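Local atomic coordinates of DUF1436 domain-containing protein (PDB entry 2GKP), a protein that probably acts as an immunity protein of contact-dependent growth inhibition, neutralising the toxin delivered by a neighbouring bacterium, although its function has not been established. Residues 9-17 against 26-34; 110-118 against 159-167. All coordinates share one frame; numbering follows the deposited sequence.

Interaction 1: residues 9-17 against 26-34; sequences EQDYWAGYK and QTWSGFGRY
W13 and Y34 carry the aromatic part of this contact, as an offset stack. The five-membered ring of the W13 indole and the Y34 ring have centroids 4.1 Å apart, and their planes are inclined by only 19°. CD1 of W13 sits over the centre of the Y34 ring, 3.3 Å from Y34 CG. The methylene of Y34 joins in: its CB stands over the same five-membered ring of W13 as a CH-pi contact. On the opposite face of the phenol lies the backbone of G30, toward the rim, so the ring is held between chain and indole. The Y34 hydroxyl, which passes CB of D11, is hydrogen-bonded to OG1 of T67, so a tyrosine can be both stacking plate and polar anchor.

W13 and W28 lie on the same face of the sheet, and their CB atoms approach to 3.6 Å. Because the strands run antiparallel, their like first torsions (chi1 -75° and -76°) lead the indoles different ways, W13 toward Y34 and W28 along the backbone of A14 and G15. There W28 NE1 is 3.4 Å from G15 N; as both are donors this is packing, made possible by the lack of a side chain on G15.

The strands 11-18 and 23-30 form a beta hairpin within the antiparallel sheet; strand 34-45 pairs with 23-30 after the short loop 31-33.

Backbone bonds tie the hairpin together. G15 and Q26 make a hydrogen-bonded pair, with G15 N to Q26 O at 2.8 Å and Q26 N to G15 O at 2.9 Å. W28 N also bonds to W13 O. A14 faces T27 as a non-hydrogen-bonded pair; the small methyl of A14 packs against A61 and L62 of helix 51-63, and T27 OG1 bonds to A61 O.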
ATOM      1  N   GLU A   9     -12.200   3.475  16.063  1.00 28.18           N
ATOM      2  CA  GLU A   9     -12.272   2.018  16.082  1.00 27.82           C
ATOM      3  C   GLU A   9     -12.165   1.367  14.712  1.00 25.82           C
ATOM      4  O   GLU A   9     -11.975   0.151  14.646  1.00 27.71           O
ATOM      5  CB  GLU A   9     -13.507   1.493  16.851  1.00 28.57           C
ATOM      6  CG  GLU A   9     -13.618   1.984  18.307  1.00 31.02           C
ATOM      7  CD  GLU A   9     -12.332   1.846  19.127  1.00 33.70           C
ATOM      8  OE1 GLU A   9     -11.665   0.788  19.077  1.00 35.60           O
ATOM      9  OE2 GLU A   9     -11.996   2.808  19.849  1.00 37.46           O
ATOM     10  N   GLN A  10     -12.235   2.161  13.639  1.00 23.30           N
ATOM     11  CA  GLN A  10     -12.128   1.606  12.281  1.00 21.05           C
ATOM     12  C   GLN A  10     -10.664   1.543  11.840  1.00 19.59           C
ATOM     13  O   GLN A  10      -9.864   2.439  12.128  1.00 21.10           O
ATOM     14  CB  GLN A  10     -12.948   2.424  11.277  1.00 21.24           C
ATOM     15  CG  GLN A  10     -13.212   1.748   9.934  1.00 21.27           C
ATOM     16  CD  GLN A  10     -14.231   2.503   9.091  1.00 24.36           C
ATOM     17  OE1 GLN A  10     -15.182   3.130   9.627  1.00 25.58           O
ATOM     18  NE2 GLN A  10     -14.053   2.453   7.782  1.00 22.36           N
ATOM     19  N   ASP A  11     -10.348   0.448  11.180  1.00 18.45           N
ATOM     20  CA  ASP A  11      -9.025   0.235  10.601  1.00 16.39           C
ATOM     21  C   ASP A  11      -8.970   0.690   9.158  1.00 15.79           C
ATOM     22  O   ASP A  11      -9.865   0.376   8.393  1.00 15.38           O
ATOM     23  CB  ASP A  11      -8.681  -1.259  10.658  1.00 18.48           C
ATOM     24  CG  ASP A  11      -8.643  -1.772  12.078  1.00 19.94           C
ATOM     25  OD1 ASP A  11      -7.762  -1.318  12.844  1.00 19.82           O
ATOM     26  OD2 ASP A  11      -9.521  -2.607  12.408  1.00 23.21           O
ATOM     27  N   TYR A  12      -7.894   1.393   8.801  1.00 13.30           N
ATOM     28  CA  TYR A  12      -7.659   1.764   7.417  1.00 12.53           C
ATOM     29  C   TYR A  12      -6.278   1.279   7.042  1.00 11.65           C
ATOM     30  O   TYR A  12      -5.331   1.456   7.809  1.00 12.40           O
ATOM     31  CB  TYR A  12      -7.750   3.294   7.243  1.00 12.45           C
ATOM     32  CG  TYR A  12      -9.059   3.885   7.718  1.00 12.74           C
ATOM     33  CD1 TYR A  12     -10.077   4.128   6.816  1.00 13.61           C
ATOM     34  CD2 TYR A  12      -9.289   4.131   9.068  1.00 13.98           C
ATOM     35  CE1 TYR A  12     -11.321   4.653   7.240  1.00 15.74           C
ATOM     36  CE2 TYR A  12     -10.512   4.652   9.501  1.00 16.10           C
ATOM     37  CZ  TYR A  12     -11.504   4.903   8.573  1.00 14.73           C
ATOM     38  OH  TYR A  12     -12.719   5.423   8.977  1.00 18.18           O
ATOM     39  N   TRP A  13      -6.172   0.718   5.837  1.00 12.11           N
ATOM     40  CA  TRP A  13      -4.913   0.189   5.376  1.00 11.05           C
ATOM     41  C   TRP A  13      -4.550   0.664   3.971  1.00 11.45           C
ATOM     42  O   TRP A  13      -5.437   0.911   3.127  1.00 12.15           O
ATOM     43  CB  TRP A  13      -4.965  -1.340   5.369  1.00 12.13           C
ATOM     44  CG  TRP A  13      -4.881  -2.001   6.702  1.00 12.20           C
ATOM     45  CD1 TRP A  13      -5.900  -2.196   7.596  1.00 13.60           C
ATOM     46  CD2 TRP A  13      -3.732  -2.662   7.255  1.00 13.28           C
ATOM     47  NE1 TRP A  13      -5.446  -2.926   8.675  1.00 14.43           N
ATOM     48  CE2 TRP A  13      -4.113  -3.194   8.506  1.00 13.54           C
ATOM     49  CE3 TRP A  13      -2.399  -2.812   6.832  1.00 14.25           C
ATOM     50  CZ2 TRP A  13      -3.222  -3.910   9.313  1.00 15.23           C
ATOM     51  CZ3 TRP A  13      -1.518  -3.520   7.645  1.00 16.18           C
ATOM     52  CH2 TRP A  13      -1.938  -4.075   8.867  1.00 15.75           C
ATOM     53  N   ALA A  14      -3.232   0.735   3.716  1.00 11.35           N
ATOM     54  CA  ALA A  14      -2.726   1.119   2.406  1.00 11.05           C
ATOM     55  C   ALA A  14      -1.342   0.573   2.224  1.00 10.45           C
ATOM     56  O   ALA A  14      -0.709   0.130   3.168  1.00 11.63           O
ATOM     57  CB  ALA A  14      -2.707   2.679   2.208  1.00 11.66           C
ATOM     58  N   GLY A  15      -0.876   0.592   0.977  1.00 11.49           N
ATOM     59  CA  GLY A  15       0.467   0.137   0.675  1.00 11.99           C
ATOM     60  C   GLY A  15       1.252   1.172  -0.125  1.00 11.20           C
ATOM     61  O   GLY A  15       0.668   1.989  -0.849  1.00 11.28           O
ATOM     62  N   TYR A  16       2.569   1.082  -0.003  1.00 11.14           N
ATOM     63  CA  TYR A  16       3.494   2.024  -0.637  0.50 12.77           C
ATOM     64  C   TYR A  16       4.637   1.175  -1.148  1.00 12.18           C
ATOM     65  O   TYR A  16       5.475   0.695  -0.366  1.00 13.78           O
ATOM     66  CB  TYR A  16       3.963   3.086   0.388  0.50 13.43           C
ATOM     67  CG  TYR A  16       5.117   3.978  -0.031  0.50 14.01           C
ATOM     68  CD1 TYR A  16       5.058   4.749  -1.185  0.50 15.29           C
ATOM     69  CD2 TYR A  16       6.244   4.102   0.774  0.50 11.30           C
ATOM     70  CE1 TYR A  16       6.125   5.602  -1.542  0.50 16.69           C
ATOM     71  CE2 TYR A  16       7.322   4.937   0.416  0.50 14.04           C
ATOM     72  CZ  TYR A  16       7.249   5.673  -0.742  0.50 15.38           C
ATOM     73  OH  TYR A  16       8.296   6.511  -1.084  0.50 17.23           O
ATOM     74  N   LYS A  17       4.632   0.941  -2.465  1.00 11.62           N
ATOM     75  CA  LYS A  17       5.683   0.151  -3.126  1.00 12.46           C
ATOM     76  C   LYS A  17       6.593   1.039  -3.952  1.00 11.21           C
ATOM     77  O   LYS A  17       6.178   2.122  -4.371  1.00 12.73           O
ATOM     78  CB  LYS A  17       5.078  -0.933  -4.016  1.00 11.71           C
ATOM     79  CG  LYS A  17       4.580  -2.108  -3.192  1.00 13.79           C
ATOM     80  CD  LYS A  17       3.762  -3.062  -4.016  1.00 13.81           C
ATOM     81  CE  LYS A  17       3.555  -4.409  -3.291  1.00 14.64           C
ATOM     82  NZ  LYS A  17       2.861  -4.205  -1.978  1.00 16.12           N
ATOM     83  N   GLN A  26      -1.263   2.458  -2.921  1.00 11.85           N
ATOM     84  CA  GLN A  26      -2.449   1.664  -3.152  1.00 12.39           C
ATOM     85  C   GLN A  26      -3.340   1.590  -1.915  1.00 11.73           C
ATOM     86  O   GLN A  26      -2.868   1.226  -0.841  1.00 12.70           O
ATOM     87  CB  GLN A  26      -1.964   0.233  -3.512  1.00 13.35           C
ATOM     88  CG  GLN A  26      -3.026  -0.820  -3.757  1.00 15.36           C
ATOM     89  CD  GLN A  26      -3.820  -0.490  -4.993  1.00 16.82           C
ATOM     90  OE1 GLN A  26      -3.254  -0.303  -6.081  1.00 16.69           O
ATOM     91  NE2 GLN A  26      -5.121  -0.427  -4.841  1.00 16.41           N
ATOM     92  N   THR A  27      -4.645   1.804  -2.084  1.00 12.52           N
ATOM     93  CA  THR A  27      -5.614   1.486  -1.020  1.00 11.90           C
ATOM     94  C   THR A  27      -5.708  -0.028  -0.796  1.00 12.60           C
ATOM     95  O   THR A  27      -5.719  -0.788  -1.761  1.00 12.38           O
ATOM     96  CB  THR A  27      -7.016   1.974  -1.446  1.00 12.24           C
ATOM     97  OG1 THR A  27      -6.978   3.398  -1.501  1.00 12.91           O
ATOM     98  CG2 THR A  27      -8.105   1.558  -0.431  1.00 14.90           C
ATOM     99  N   TRP A  28      -5.760  -0.442   0.478  1.00 12.99           N
ATOM    100  CA  TRP A  28      -6.045  -1.836   0.845  1.00 12.94           C
ATOM    101  C   TRP A  28      -7.420  -1.889   1.517  1.00 12.53           C
ATOM    102  O   TRP A  28      -7.877  -0.896   2.115  1.00 12.40           O
ATOM    103  CB  TRP A  28      -4.986  -2.298   1.851  1.00 12.97           C
ATOM    104  CG  TRP A  28      -3.637  -2.606   1.293  1.00 11.94           C
ATOM    105  CD1 TRP A  28      -3.036  -2.049   0.175  1.00 12.72           C
ATOM    106  CD2 TRP A  28      -2.679  -3.479   1.864  1.00 13.00           C
ATOM    107  NE1 TRP A  28      -1.767  -2.577   0.005  1.00 13.02           N
ATOM    108  CE2 TRP A  28      -1.523  -3.446   1.029  1.00 12.60           C
ATOM    109  CE3 TRP A  28      -2.687  -4.325   2.983  1.00 13.97           C
ATOM    110  CZ2 TRP A  28      -0.402  -4.229   1.283  1.00 14.55           C
ATOM    111  CZ3 TRP A  28      -1.547  -5.089   3.245  1.00 17.17           C
ATOM    112  CH2 TRP A  28      -0.428  -5.032   2.392  1.00 16.89           C
ATOM    113  N   SER A  29      -8.077  -3.052   1.438  1.00 12.49           N
ATOM    114  CA  SER A  29      -9.377  -3.241   2.068  1.00 13.03           C
ATOM    115  C   SER A  29      -9.440  -4.654   2.617  1.00 13.82           C
ATOM    116  O   SER A  29      -8.515  -5.461   2.411  1.00 12.86           O
ATOM    117  CB  SER A  29     -10.502  -3.042   1.034  1.00 14.48           C
ATOM    118  OG  SER A  29     -10.501  -1.691   0.560  1.00 14.06           O
ATOM    119  N   GLY A  30     -10.555  -4.968   3.292  1.00 13.21           N
ATOM    120  CA  GLY A  30     -10.688  -6.316   3.831  1.00 13.89           C
ATOM    121  C   GLY A  30     -11.578  -6.350   5.039  1.00 13.67           C
ATOM    122  O   GLY A  30     -12.373  -5.429   5.276  1.00 14.17           O
ATOM    123  N   PHE A  31     -11.471  -7.451   5.788  1.00 14.34           N
ATOM    124  CA  PHE A  31     -12.104  -7.573   7.084  1.00 13.62           C
ATOM    125  C   PHE A  31     -11.217  -8.566   7.832  1.00 14.33           C
ATOM    126  O   PHE A  31     -10.931  -9.660   7.321  1.00 13.89           O
ATOM    127  CB  PHE A  31     -13.539  -8.148   6.999  1.00 14.61           C
ATOM    128  CG  PHE A  31     -14.052  -8.572   8.336  1.00 15.93           C
ATOM    129  CD1 PHE A  31     -14.534  -7.613   9.239  1.00 15.15           C
ATOM    130  CD2 PHE A  31     -13.958  -9.920   8.742  1.00 16.11           C
ATOM    131  CE1 PHE A  31     -14.911  -7.965  10.530  1.00 17.85           C
ATOM    132  CE2 PHE A  31     -14.337 -10.284  10.021  1.00 18.36           C
ATOM    133  CZ  PHE A  31     -14.842  -9.334  10.913  1.00 17.65           C
ATOM    134  N   GLY A  32     -10.774  -8.172   9.027  1.00 13.84           N
ATOM    135  CA  GLY A  32      -9.876  -9.011   9.811  1.00 14.13           C
ATOM    136  C   GLY A  32      -8.452  -8.931   9.338  1.00 13.66           C
ATOM    137  O   GLY A  32      -7.551  -8.611  10.106  1.00 14.83           O
ATOM    138  N   ARG A  33      -8.242  -9.254   8.064  1.00 13.47           N
ATOM    139  CA  ARG A  33      -6.966  -9.037   7.393  1.00 13.75           C
ATOM    140  C   ARG A  33      -7.228  -8.227   6.125  1.00 13.89           C
ATOM    141  O   ARG A  33      -8.331  -8.317   5.520  1.00 15.37           O
ATOM    142  CB  ARG A  33      -6.268 -10.365   7.041  1.00 14.11           C
ATOM    143  CG  ARG A  33      -5.995 -11.257   8.245  1.00 14.65           C
ATOM    144  CD  ARG A  33      -5.244 -12.547   7.881  1.00 15.67           C
ATOM    145  NE  ARG A  33      -3.798 -12.334   7.815  1.00 14.99           N
ATOM    146  CZ  ARG A  33      -2.952 -12.427   8.844  1.00 14.65           C
ATOM    147  NH1 ARG A  33      -1.638 -12.259   8.634  1.00 15.36           N
ATOM    148  NH2 ARG A  33      -3.380 -12.651  10.087  1.00 16.42           N
ATOM    149  N   TYR A  34      -6.200  -7.467   5.717  1.00 13.16           N
ATOM    150  CA  TYR A  34      -6.337  -6.550   4.593  1.00 13.73           C
ATOM    151  C   TYR A  34      -5.374  -6.856   3.456  1.00 13.25           C
ATOM    152  O   TYR A  34      -4.333  -7.517   3.639  1.00 15.40           O
ATOM    153  CB  TYR A  34      -6.164  -5.104   5.079  1.00 12.97           C
ATOM    154  CG  TYR A  34      -7.316  -4.663   5.944  1.00 12.49           C
ATOM    155  CD1 TYR A  34      -8.238  -3.745   5.455  1.00 13.91           C
ATOM    156  CD2 TYR A  34      -7.527  -5.187   7.219  1.00 12.47           C
ATOM    157  CE1 TYR A  34      -9.305  -3.327   6.237  1.00 14.58           C
ATOM    158  CE2 TYR A  34      -8.622  -4.767   7.996  1.00 13.41           C
ATOM    159  CZ  TYR A  34      -9.494  -3.849   7.496  1.00 14.30           C
ATOM    160  OH  TYR A  34     -10.579  -3.423   8.267  1.00 15.38           O
TER

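Interaction 2: residues 110-118 against 159-167; sequences NMMSVDIWL and LKLALSRCR. With EDO (1,2-ethanediol), chain C.
L159 lays its CD2 methyl against I116, 3.8 Å from CG1, the two branched side chains crossing at about a right angle. A leucine suits the place because its forked end can reach the strand from the flank of the helix, and it also touches L54 and V58 of helix 51-63. One turn on, A162 points its CB toward the strand, and this short side chain lets the helix approach both methyls of V114, with V114 CG2 4.1 Å from A162 CB. The same CG2 lies 3.7 Å from the backbone N of L163; it stands beside the N of V114, where CG1 is anti to that atom (chi1 164°). L163 leaves the flank of the helix, and its CD1 lies 3.8 Å from M112 CB.

S164 turns its OG back to O of L161. C166 then drops towards the strand. Its SG rests 3.7 Å from V114 CG2 and beside S113 O, while its CB meets M112 CB. At R167, NH1 bonds to O of S164 and O of C166, and OXT pairs with R129 in a salt bridge. The bent chain of selenomethionine M112 (chi2 -68°) brings SE to 3.6 Å from R167 O, though only in one of two conformers.

S113 and D115 turn the other way, where a 1,2-ethanediol, probably from the crystallisation liquor, lies with O2 near D115 OD1 and S113 OG. The alternation of M112, V114 and I116 inward with S113 and D115 outward, met by L159, A162 and L163 of the helix and by C166 in the chain beyond it, is that of a helix packed on one face of an antiparallel sheet.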
ATOM      1  N   ASN A 110      13.332  -5.021  -8.269  1.00 11.69           N
ATOM      2  CA  ASN A 110      13.835  -4.132  -7.218  1.00 11.84           C
ATOM      3  C   ASN A 110      12.717  -3.514  -6.401  1.00 11.38           C
ATOM      4  O   ASN A 110      12.908  -2.447  -5.769  1.00 12.08           O
ATOM      5  CB  ASN A 110      14.682  -3.027  -7.832  1.00 13.45           C
ATOM      6  CG  ASN A 110      15.834  -3.587  -8.652  1.00 13.77           C
ATOM      7  OD1 ASN A 110      16.624  -4.381  -8.149  1.00 14.51           O
ATOM      8  ND2 ASN A 110      15.948  -3.165  -9.906  1.00 14.87           N
HETATM    9  N   MSE A 111      11.543  -4.158  -6.443  1.00 10.39           N
HETATM   10  CA  MSE A 111      10.363  -3.572  -5.808  0.50 10.17           C
HETATM   11  C   MSE A 111      10.380  -3.815  -4.296  1.00 10.56           C
HETATM   12  O   MSE A 111      10.379  -4.945  -3.832  1.00 10.80           O
HETATM   13  CB  MSE A 111       9.069  -4.064  -6.445  0.50 10.85           C
HETATM   14  CG  MSE A 111       7.845  -3.348  -5.923  0.50  9.77           C
HETATM   15 SE   MSE A 111       6.220  -3.975  -6.767  0.45 13.45          SE
HETATM   16  CE  MSE A 111       6.415  -3.161  -8.518  0.50 12.64           C
HETATM   17  N   MSE A 112      10.408  -2.709  -3.554  1.00 10.38           N
HETATM   18  CA  MSE A 112      10.258  -2.734  -2.105  0.50 11.16           C
HETATM   19  C   MSE A 112       8.814  -2.430  -1.726  1.00 11.27           C
HETATM   20  O   MSE A 112       8.060  -1.856  -2.532  1.00 11.66           O
HETATM   21  CB  MSE A 112      11.212  -1.694  -1.483  0.50 11.50           C
HETATM   22  CG  MSE A 112      12.666  -1.855  -1.956  0.50 11.71           C
HETATM   23 SE   MSE A 112      13.422  -3.538  -1.261  0.40 13.97          SE
HETATM   24  CE  MSE A 112      15.263  -3.130  -1.117  0.50 11.74           C
ATOM     25  N   SER A 113       8.437  -2.777  -0.492  1.00 10.29           N
ATOM     26  CA  SER A 113       7.041  -2.605  -0.073  1.00 10.51           C
ATOM     27  C   SER A 113       6.913  -2.173   1.392  1.00 10.17           C
ATOM     28  O   SER A 113       7.505  -2.785   2.270  1.00 10.87           O
ATOM     29  CB  SER A 113       6.315  -3.947  -0.210  1.00 10.67           C
ATOM     30  OG  SER A 113       4.912  -3.739  -0.038  1.00 13.18           O
ATOM     31  N   VAL A 114       6.106  -1.131   1.623  1.00  9.86           N
ATOM     32  CA  VAL A 114       5.799  -0.642   2.953  1.00 10.49           C
ATOM     33  C   VAL A 114       4.294  -0.758   3.109  1.00 11.27           C
ATOM     34  O   VAL A 114       3.555  -0.450   2.171  1.00 12.63           O
ATOM     35  CB  VAL A 114       6.262   0.856   3.048  1.00 10.16           C
ATOM     36  CG1 VAL A 114       5.653   1.565   4.244  1.00 11.86           C
ATOM     37  CG2 VAL A 114       7.778   1.010   3.088  1.00 11.14           C
ATOM     38  N   ASP A 115       3.832  -1.172   4.288  1.00 11.56           N
ATOM     39  CA  ASP A 115       2.397  -1.232   4.621  0.50 11.63           C
ATOM     40  C   ASP A 115       2.053  -0.111   5.588  1.00 11.70           C
ATOM     41  O   ASP A 115       2.876   0.228   6.414  1.00 12.27           O
ATOM     42  CB  ASP A 115       2.019  -2.571   5.299  0.50 12.17           C
ATOM     43  CG  ASP A 115       2.127  -3.776   4.373  0.50 13.61           C
ATOM     44  OD1 ASP A 115       2.341  -3.632   3.147  0.50 14.59           O
ATOM     45  OD2 ASP A 115       1.954  -4.900   4.900  0.50 15.44           O
ATOM     46  N   ILE A 116       0.846   0.420   5.498  1.00 10.97           N
ATOM     47  CA  ILE A 116       0.439   1.484   6.453  1.00 11.77           C
ATOM     48  C   ILE A 116      -0.893   1.080   7.034  1.00 10.76           C
ATOM     49  O   ILE A 116      -1.842   0.735   6.294  1.00 11.42           O
ATOM     50  CB  ILE A 116       0.282   2.881   5.757  1.00 10.95           C
ATOM     51  CG1 ILE A 116       1.592   3.274   5.063  1.00 12.32           C
ATOM     52  CG2 ILE A 116      -0.079   3.934   6.787  1.00 13.00           C
ATOM     53  CD1 ILE A 116       1.615   2.943   3.552  1.00 12.49           C
ATOM     54  N   TRP A 117      -0.937   1.104   8.383  1.00 12.20           N
ATOM     55  CA  TRP A 117      -2.157   0.801   9.133  1.00 11.88           C
ATOM     56  C   TRP A 117      -2.523   1.996  10.017  1.00 11.18           C
ATOM     57  O   TRP A 117      -1.704   2.425  10.807  1.00 11.24           O
ATOM     58  CB  TRP A 117      -1.947  -0.452   9.979  1.00 13.51           C
ATOM     59  CG  TRP A 117      -3.073  -0.715  10.960  1.00 13.90           C
ATOM     60  CD1 TRP A 117      -4.425  -0.609  10.745  1.00 14.77           C
ATOM     61  CD2 TRP A 117      -2.915  -1.138  12.317  1.00 16.01           C
ATOM     62  NE1 TRP A 117      -5.118  -0.970  11.884  1.00 14.67           N
ATOM     63  CE2 TRP A 117      -4.212  -1.280  12.864  1.00 15.63           C
ATOM     64  CE3 TRP A 117      -1.796  -1.411  13.125  1.00 17.82           C
ATOM     65  CZ2 TRP A 117      -4.426  -1.703  14.176  1.00 18.27           C
ATOM     66  CZ3 TRP A 117      -2.012  -1.793  14.451  1.00 16.94           C
ATOM     67  CH2 TRP A 117      -3.324  -1.959  14.955  1.00 17.13           C
ATOM     68  N   LEU A 118      -3.717   2.556   9.798  1.00 11.41           N
ATOM     69  CA  LEU A 118      -4.239   3.634  10.645  1.00 12.88           C
ATOM     70  C   LEU A 118      -5.365   3.117  11.530  1.00 13.69           C
ATOM     71  O   LEU A 118      -6.294   2.502  11.051  1.00 13.39           O
ATOM     72  CB  LEU A 118      -4.809   4.727   9.749  1.00 12.71           C
ATOM     73  CG  LEU A 118      -5.524   5.910  10.449  1.00 11.62           C
ATOM     74  CD1 LEU A 118      -4.569   6.657  11.358  1.00 12.43           C
ATOM     75  CD2 LEU A 118      -6.075   6.841   9.380  1.00 13.81           C
ATOM     76  N   LEU A 159       7.206   8.007   5.667  1.00 15.41           N
ATOM     77  CA  LEU A 159       7.083   6.988   4.610  1.00 15.84           C
ATOM     78  C   LEU A 159       8.415   6.708   3.937  1.00 15.25           C
ATOM     79  O   LEU A 159       8.773   5.538   3.695  1.00 14.94           O
ATOM     80  CB  LEU A 159       6.052   7.404   3.556  1.00 16.05           C
ATOM     81  CG  LEU A 159       4.633   7.431   4.146  1.00 17.20           C
ATOM     82  CD1 LEU A 159       3.735   8.391   3.380  1.00 17.33           C
ATOM     83  CD2 LEU A 159       4.076   6.029   4.108  1.00 17.21           C
ATOM     84  N   LYS A 160       9.142   7.783   3.612  1.00 16.46           N
ATOM     85  CA  LYS A 160      10.439   7.637   2.957  1.00 16.86           C
ATOM     86  C   LYS A 160      11.431   6.949   3.897  1.00 16.00           C
ATOM     87  O   LYS A 160      12.261   6.133   3.457  1.00 15.59           O
ATOM     88  CB  LYS A 160      10.947   9.022   2.517  1.00 16.50           C
ATOM     89  CG  LYS A 160      10.163   9.522   1.335  1.00 19.15           C
ATOM     90  CD  LYS A 160      10.821  10.739   0.693  1.00 19.23           C
ATOM     91  CE  LYS A 160       9.906  11.426  -0.311  1.00 21.76           C
ATOM     92  NZ  LYS A 160      10.555  12.687  -0.867  1.00 23.88           N
ATOM     93  N   LEU A 161      11.339   7.254   5.184  1.00 15.09           N
ATOM     94  CA  LEU A 161      12.173   6.622   6.185  1.00 14.88           C
ATOM     95  C   LEU A 161      11.893   5.127   6.227  1.00 14.50           C
ATOM     96  O   LEU A 161      12.827   4.291   6.238  1.00 14.67           O
ATOM     97  CB  LEU A 161      11.939   7.242   7.564  1.00 16.70           C
ATOM     98  CG  LEU A 161      12.704   6.652   8.746  1.00 16.89           C
ATOM     99  CD1 LEU A 161      14.235   6.737   8.533  1.00 18.23           C
ATOM    100  CD2 LEU A 161      12.330   7.323  10.057  1.00 18.94           C
ATOM    101  N   ALA A 162      10.609   4.756   6.239  1.00 13.59           N
ATOM    102  CA  ALA A 162      10.300   3.345   6.266  1.00 13.01           C
ATOM    103  C   ALA A 162      10.794   2.653   4.993  1.00 12.06           C
ATOM    104  O   ALA A 162      11.300   1.530   5.065  1.00 11.25           O
ATOM    105  CB  ALA A 162       8.799   3.118   6.450  1.00 12.82           C
ATOM    106  N   LEU A 163      10.623   3.287   3.828  1.00 11.31           N
ATOM    107  CA  LEU A 163      11.146   2.704   2.587  1.00 12.26           C
ATOM    108  C   LEU A 163      12.667   2.469   2.699  1.00 12.85           C
ATOM    109  O   LEU A 163      13.193   1.425   2.256  1.00 10.87           O
ATOM    110  CB  LEU A 163      10.777   3.600   1.402  1.00 13.06           C
ATOM    111  CG  LEU A 163      11.452   3.213   0.107  1.00 16.45           C
ATOM    112  CD1 LEU A 163      10.882   1.912  -0.284  1.00 18.34           C
ATOM    113  CD2 LEU A 163      11.131   4.255  -0.962  1.00 17.70           C
ATOM    114  N   SER A 164      13.391   3.434   3.294  1.00 12.52           N
ATOM    115  CA  SER A 164      14.842   3.273   3.460  1.00 13.13           C
ATOM    116  C   SER A 164      15.240   2.073   4.315  1.00 13.00           C
ATOM    117  O   SER A 164      16.363   1.563   4.235  1.00 13.90           O
ATOM    118  CB  SER A 164      15.478   4.575   4.007  1.00 13.85           C
ATOM    119  OG  SER A 164      15.271   4.681   5.396  1.00 15.47           O
ATOM    120  N   ARG A 165      14.305   1.606   5.134  1.00 11.75           N
ATOM    121  CA  ARG A 165      14.512   0.447   5.987  1.00 12.07           C
ATOM    122  C   ARG A 165      14.145  -0.892   5.310  1.00 10.95           C
ATOM    123  O   ARG A 165      14.439  -1.966   5.861  1.00 11.60           O
ATOM    124  CB  ARG A 165      13.726   0.607   7.303  1.00 12.16           C
ATOM    125  CG  ARG A 165      14.291   1.748   8.159  1.00 13.22           C
ATOM    126  CD  ARG A 165      13.443   1.937   9.413  1.00 14.07           C
ATOM    127  NE  ARG A 165      13.928   3.031  10.236  1.00 16.39           N
ATOM    128  CZ  ARG A 165      13.286   3.472  11.313  1.00 17.81           C
ATOM    129  NH1 ARG A 165      12.111   2.935  11.664  1.00 18.19           N
ATOM    130  NH2 ARG A 165      13.792   4.481  11.991  1.00 21.50           N
ATOM    131  N   CYS A 166      13.552  -0.849   4.120  1.00 11.41           N
ATOM    132  CA  CYS A 166      13.212  -2.079   3.432  1.00 11.10           C
ATOM    133  C   CYS A 166      14.457  -2.771   2.930  1.00  9.85           C
ATOM    134  O   CYS A 166      15.474  -2.131   2.692  1.00 11.73           O
ATOM    135  CB  CYS A 166      12.295  -1.763   2.243  1.00 11.00           C
ATOM    136  SG  CYS A 166      10.597  -1.318   2.735  1.00 11.13           S
ATOM    137  N   ARG A 167      14.398  -4.087   2.786  1.00 10.98           N
ATOM    138  CA  ARG A 167      15.542  -4.890   2.367  1.00 11.07           C
ATOM    139  C   ARG A 167      15.096  -5.929   1.386  1.00 11.36           C
ATOM    140  O   ARG A 167      13.884  -6.102   1.168  1.00 11.04           O
ATOM    141  CB  ARG A 167      16.161  -5.564   3.577  1.00 12.71           C
ATOM    142  CG  ARG A 167      16.849  -4.598   4.546  1.00 12.18           C
ATOM    143  CD  ARG A 167      18.043  -3.868   3.898  1.00 14.27           C
ATOM    144  NE  ARG A 167      18.757  -3.002   4.846  1.00 15.01           N
ATOM    145  CZ  ARG A 167      18.483  -1.707   5.043  1.00 13.86           C
ATOM    146  NH1 ARG A 167      17.501  -1.108   4.373  1.00 12.59           N
ATOM    147  NH2 ARG A 167      19.193  -1.011   5.939  1.00 15.90           N
ATOM    148  OXT ARG A 167      15.962  -6.603   0.797  1.00 12.86           O
TER
HETATM  149  C1  EDO C 402       5.431  -4.192   4.632  1.00 27.26           C
HETATM  150  O1  EDO C 402       5.373  -4.776   5.945  1.00 28.06           O
HETATM  151  C2  EDO C 402       5.092  -5.270   3.597  1.00 30.63           C
HETATM  152  O2  EDO C 402       4.434  -4.800   2.414  1.00 29.37           O

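How the interactions relate
Interactions 1 and 2 share one antiparallel sheet, their centres about 15 Å apart, because strands 11-18 and 112-119 are direct neighbours. Y16 O accepts a probable hydrogen bond from V114 N at 2.8 Å, and Y12 O likewise from L118 N. Side chains carry the connection further: W117 stacks on W13, with W13 NE1 3.3 Å from W117 CD1, and donates its NE1 to D11 OD1, while K17 NZ reaches S113 OG and W28 CH2 packs against D115. The nearest atom of the W28 side chain is about 3 Å, and that of S113 about 5 Å, from a bound sodium ion, on the sheet face turned from helix 152-164.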